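Local coordinates for protein serine protease pet (Escherichia coli, PDB 4OM9) that acts as a secreted serine protease and autotransporter enterotoxin of enteroaggregative E. coli, its passenger domain carrying a protease region on a long beta-helix, at residues Y790-L801 with W808-L819. Residues are numbered along the deposited sequence; the frame is centred on the assembly and turned at random.
Sequences YQGSIKAAQSSL and WKVTGNSELKKL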
loop_
_atom_site.group_PDB
_atom_site.type_symbol
_atom_site.label_atom_id
_atom_site.label_comp_id
_atom_site.label_asym_id
_atom_site.label_seq_id
_atom_site.Cartn_x
_atom_site.Cartn_y
_atom_site.Cartn_z
ATOM N N TYR A 790 30.211 -21.549 14.012
ATOM C CA TYR A 790 29.327 -22.476 13.342
ATOM C C TYR A 790 29.630 -23.887 13.808
ATOM O O TYR A 790 30.752 -24.159 14.252
ATOM C CB TYR A 790 29.472 -22.368 11.818
ATOM C CG TYR A 790 28.882 -23.556 11.108
ATOM C CD1 TYR A 790 27.515 -23.646 10.883
ATOM C CD2 TYR A 790 29.686 -24.619 10.713
ATOM C CE1 TYR A 790 26.972 -24.749 10.262
ATOM C CE2 TYR A 790 29.153 -25.719 10.097
ATOM C CZ TYR A 790 27.802 -25.785 9.875
ATOM O OH TYR A 790 27.287 -26.896 9.258
ATOM N N GLN A 791 28.645 -24.785 13.719
ATOM C CA GLN A 791 28.914 -26.227 13.870
ATOM C C GLN A 791 27.791 -27.099 13.310
ATOM O O GLN A 791 26.632 -26.880 13.605
ATOM C CB GLN A 791 29.184 -26.597 15.346
ATOM C CG GLN A 791 28.026 -26.333 16.280
ATOM C CD GLN A 791 28.074 -27.283 17.478
ATOM O OE1 GLN A 791 27.791 -28.479 17.342
ATOM N NE2 GLN A 791 28.452 -26.764 18.641
ATOM N N GLY A 792 28.148 -28.099 12.511
ATOM C CA GLY A 792 29.537 -28.366 12.197
ATOM C C GLY A 792 29.752 -29.474 11.191
ATOM O O GLY A 792 30.580 -30.339 11.417
ATOM N N SER A 793 29.014 -29.449 10.085
ATOM C CA SER A 793 29.230 -30.420 9.014
ATOM C C SER A 793 28.801 -29.862 7.659
ATOM O O SER A 793 27.624 -29.588 7.443
ATOM C CB SER A 793 28.477 -31.715 9.311
ATOM O OG SER A 793 28.359 -32.510 8.149
ATOM N N ILE A 794 29.756 -29.707 6.744
ATOM C CA ILE A 794 29.471 -29.105 5.441
ATOM C C ILE A 794 29.741 -30.036 4.260
ATOM O O ILE A 794 30.891 -30.242 3.864
ATOM C CB ILE A 794 30.296 -27.825 5.218
ATOM C CG1 ILE A 794 30.100 -26.848 6.364
ATOM C CG2 ILE A 794 29.929 -27.171 3.893
ATOM C CD1 ILE A 794 30.998 -25.648 6.274
ATOM N N LYS A 795 28.678 -30.575 3.681
ATOM C CA LYS A 795 28.809 -31.384 2.480
ATOM C C LYS A 795 28.403 -30.594 1.248
ATOM O O LYS A 795 27.303 -30.758 0.735
ATOM C CB LYS A 795 27.968 -32.652 2.597
ATOM C CG LYS A 795 28.115 -33.347 3.931
ATOM C CD LYS A 795 27.764 -34.814 3.837
ATOM C CE LYS A 795 27.928 -35.501 5.188
ATOM N NZ LYS A 795 26.999 -34.918 6.204
ATOM N N ALA A 796 29.297 -29.734 0.776
ATOM C CA ALA A 796 29.049 -28.953 -0.430
ATOM C C ALA A 796 30.249 -28.993 -1.375
ATOM O O ALA A 796 31.171 -28.193 -1.237
ATOM C CB ALA A 796 28.719 -27.525 -0.064
ATOM N N ALA A 797 30.223 -29.907 -2.345
ATOM C CA ALA A 797 31.392 -30.174 -3.194
ATOM C C ALA A 797 31.498 -29.283 -4.440
ATOM O O ALA A 797 32.232 -29.609 -5.373
ATOM C CB ALA A 797 31.399 -31.640 -3.617
ATOM N N GLN A 798 30.768 -28.170 -4.468
ATOM C CA GLN A 798 30.883 -27.224 -5.575
ATOM C C GLN A 798 30.977 -25.801 -5.052
ATOM O O GLN A 798 31.162 -24.852 -5.815
ATOM C CB GLN A 798 29.695 -27.341 -6.532
ATOM C CG GLN A 798 29.529 -28.700 -7.191
ATOM C CD GLN A 798 28.519 -29.575 -6.475
ATOM O OE1 GLN A 798 28.339 -29.469 -5.260
ATOM N NE2 GLN A 798 27.842 -30.437 -7.226
ATOM N N SER A 799 30.877 -25.670 -3.734
ATOM C CA SER A 799 30.621 -24.382 -3.098
ATOM C C SER A 799 31.868 -23.715 -2.514
ATOM O O SER A 799 32.843 -24.383 -2.172
ATOM C CB SER A 799 29.570 -24.564 -2.002
ATOM O OG SER A 799 28.560 -25.466 -2.428
ATOM N N SER A 800 31.818 -22.391 -2.403
ATOM C CA SER A 800 32.889 -21.610 -1.792
ATOM C C SER A 800 32.700 -21.512 -0.279
ATOM O O SER A 800 31.695 -21.982 0.252
ATOM C CB SER A 800 32.941 -20.208 -2.404
ATOM O OG SER A 800 33.102 -20.268 -3.811
ATOM N N LEU A 801 33.661 -20.901 0.411
ATOM C CA LEU A 801 33.518 -20.659 1.845
ATOM C C LEU A 801 34.474 -19.594 2.379
ATOM O O LEU A 801 35.608 -19.903 2.739
ATOM C CB LEU A 801 33.719 -21.955 2.632
ATOM C CG LEU A 801 33.301 -21.840 4.097
ATOM C CD1 LEU A 801 31.879 -21.250 4.194
ATOM C CD2 LEU A 801 33.381 -23.168 4.821
ATOM N N TRP A 808 34.477 -23.230 12.757
ATOM C CA TRP A 808 33.647 -24.307 13.277
ATOM C C TRP A 808 34.387 -25.339 14.076
ATOM O O TRP A 808 35.616 -25.399 14.074
ATOM C CB TRP A 808 32.871 -25.034 12.163
ATOM C CG TRP A 808 33.581 -25.340 10.888
ATOM C CD1 TRP A 808 34.697 -24.745 10.395
ATOM C CD2 TRP A 808 33.186 -26.310 9.919
ATOM N NE1 TRP A 808 35.037 -25.293 9.182
ATOM C CE2 TRP A 808 34.116 -26.256 8.864
ATOM C CE3 TRP A 808 32.136 -27.224 9.842
ATOM C CZ2 TRP A 808 34.033 -27.077 7.751
ATOM C CZ3 TRP A 808 32.052 -28.036 8.740
ATOM C CH2 TRP A 808 33.004 -27.967 7.710
ATOM N N LYS A 809 33.600 -26.156 14.759
ATOM C CA LYS A 809 34.141 -27.226 15.567
ATOM C C LYS A 809 34.126 -28.546 14.786
ATOM O O LYS A 809 34.660 -29.551 15.244
ATOM C CB LYS A 809 33.351 -27.343 16.868
ATOM C CG LYS A 809 32.992 -26.003 17.523
ATOM C CD LYS A 809 32.623 -26.224 18.989
ATOM C CE LYS A 809 32.278 -24.937 19.722
ATOM N NZ LYS A 809 30.817 -24.640 19.650
ATOM N N VAL A 810 33.509 -28.513 13.605
ATOM C CA VAL A 810 33.395 -29.654 12.682
ATOM C C VAL A 810 32.951 -30.969 13.324
ATOM O O VAL A 810 33.758 -31.683 13.895
ATOM C CB VAL A 810 34.711 -29.916 11.953
ATOM C CG1 VAL A 810 34.478 -30.901 10.826
ATOM C CG2 VAL A 810 35.278 -28.621 11.407
ATOM N N THR A 811 31.667 -31.294 13.194
ATOM C CA THR A 811 31.094 -32.476 13.839
ATOM C C THR A 811 30.875 -33.635 12.875
ATOM O O THR A 811 30.372 -34.689 13.271
ATOM C CB THR A 811 29.733 -32.154 14.529
ATOM O OG1 THR A 811 28.879 -31.417 13.636
ATOM C CG2 THR A 811 29.944 -31.356 15.812
ATOM N N GLY A 812 31.243 -33.446 11.615
ATOM C CA GLY A 812 31.062 -34.495 10.630
ATOM C C GLY A 812 31.992 -34.408 9.437
ATOM O O GLY A 812 32.664 -33.395 9.227
ATOM N N ASN A 813 32.032 -35.487 8.660
ATOM C CA ASN A 813 32.792 -35.532 7.414
ATOM C C ASN A 813 32.324 -34.483 6.419
ATOM O O ASN A 813 31.240 -34.604 5.852
ATOM C CB ASN A 813 32.686 -36.915 6.770
ATOM C CG ASN A 813 33.706 -37.892 7.312
ATOM O OD1 ASN A 813 34.710 -37.498 7.898
ATOM N ND2 ASN A 813 33.454 -39.176 7.111
ATOM N N SER A 814 33.139 -33.456 6.206
ATOM C CA SER A 814 32.780 -32.381 5.287
ATOM C C SER A 814 33.631 -32.429 4.017
ATOM O O SER A 814 34.859 -32.356 4.087
ATOM C CB SER A 814 32.938 -31.025 5.978
ATOM O OG SER A 814 32.664 -31.127 7.364
ATOM N N GLU A 815 32.987 -32.577 2.859
ATOM C CA GLU A 815 33.706 -32.477 1.588
ATOM C C GLU A 815 33.309 -31.194 0.859
ATOM O O GLU A 815 32.341 -31.142 0.104
ATOM C CB GLU A 815 33.483 -33.717 0.704
ATOM C CG GLU A 815 32.046 -34.121 0.425
ATOM C CD GLU A 815 31.954 -35.360 -0.449
ATOM O OE1 GLU A 815 31.941 -36.484 0.102
ATOM O OE2 GLU A 815 31.896 -35.208 -1.690
ATOM N N LEU A 816 34.089 -30.152 1.116
ATOM C CA LEU A 816 33.842 -28.813 0.599
ATOM C C LEU A 816 34.684 -28.513 -0.636
ATOM O O LEU A 816 35.826 -28.973 -0.746
ATOM C CB LEU A 816 34.139 -27.792 1.691
ATOM C CG LEU A 816 34.067 -26.316 1.342
ATOM C CD1 LEU A 816 32.635 -25.949 1.015
ATOM C CD2 LEU A 816 34.589 -25.512 2.502
ATOM N N LYS A 817 34.133 -27.740 -1.566
ATOM C CA LYS A 817 34.884 -27.386 -2.765
ATOM C C LYS A 817 36.037 -26.428 -2.450
ATOM O O LYS A 817 37.178 -26.859 -2.334
ATOM C CB LYS A 817 33.958 -26.780 -3.817
ATOM C CG LYS A 817 34.670 -26.181 -5.028
ATOM C CD LYS A 817 35.347 -27.224 -5.874
ATOM C CE LYS A 817 35.905 -26.587 -7.123
ATOM N NZ LYS A 817 34.888 -25.723 -7.773
ATOM N N LYS A 818 35.741 -25.141 -2.287
ATOM C CA LYS A 818 36.792 -24.142 -2.119
ATOM C C LYS A 818 36.752 -23.471 -0.751
ATOM O O LYS A 818 35.708 -23.424 -0.103
ATOM C CB LYS A 818 36.692 -23.097 -3.227
ATOM C CG LYS A 818 37.064 -23.649 -4.594
ATOM C CD LYS A 818 36.736 -22.687 -5.726
ATOM C CE LYS A 818 37.250 -23.224 -7.058
ATOM N NZ LYS A 818 36.736 -22.453 -8.222
ATOM N N LEU A 819 37.895 -22.945 -0.318
ATOM C CA LEU A 819 38.020 -22.396 1.028
ATOM C C LEU A 819 39.084 -21.300 1.109
ATOM O O LEU A 819 40.219 -21.489 0.678
ATOM C CB LEU A 819 38.342 -23.520 2.022
ATOM C CG LEU A 819 38.080 -23.378 3.528
ATOM C CD1 LEU A 819 38.336 -24.705 4.235
ATOM C CD2 LEU A 819 38.902 -22.272 4.186
#
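Segments 790-801 and 808-819 run parallel as successive coils of the beta-helix stalk, Y790 next to W808, I794 near S814 and L801 near L819, with CA atoms of these pairs 4.7 to 4.9 Å apart. Regular pairing is sparse: K817 N donates to A796 O (3.0 Å), and, past the bend at A797-Q798, S799 O accepts K818 N at 3.0 Å in a nearly straight bond (176°). On its other side, the 790-801 coil is hydrogen-bonded to strand 747-755 through Q791, S793 and K795, so it lies between two neighbouring coils.

Inside, the W808 indole fills one end of the contact. Its chi1 of 42° sets CG between the backbone N and carbonyl carbon and brings the six-membered ring against I794, whose CD1 sits over one face, 3.6 Å from the ring centroid, in a CH-pi contact; V810 CG2 covers the opposite face. The Y790 ring meets the indole obliquely, planes at 50°, and also stacks on F763. Y790 OH accepts a hydrogen bond from S793 N and is hydrogen-bonded to G751 O, which fixes the hydroxyl end of the ring. Farther along, L816 CD1 lies beside I794 CG2, while L816 CD2 packs against L801 CD2 at 3.5 Å. Between these apolar groups and the loop at G812, S814 OG bonds to G812 O (2.9 Å) and weakly accepts I794 N at 3.3 Å.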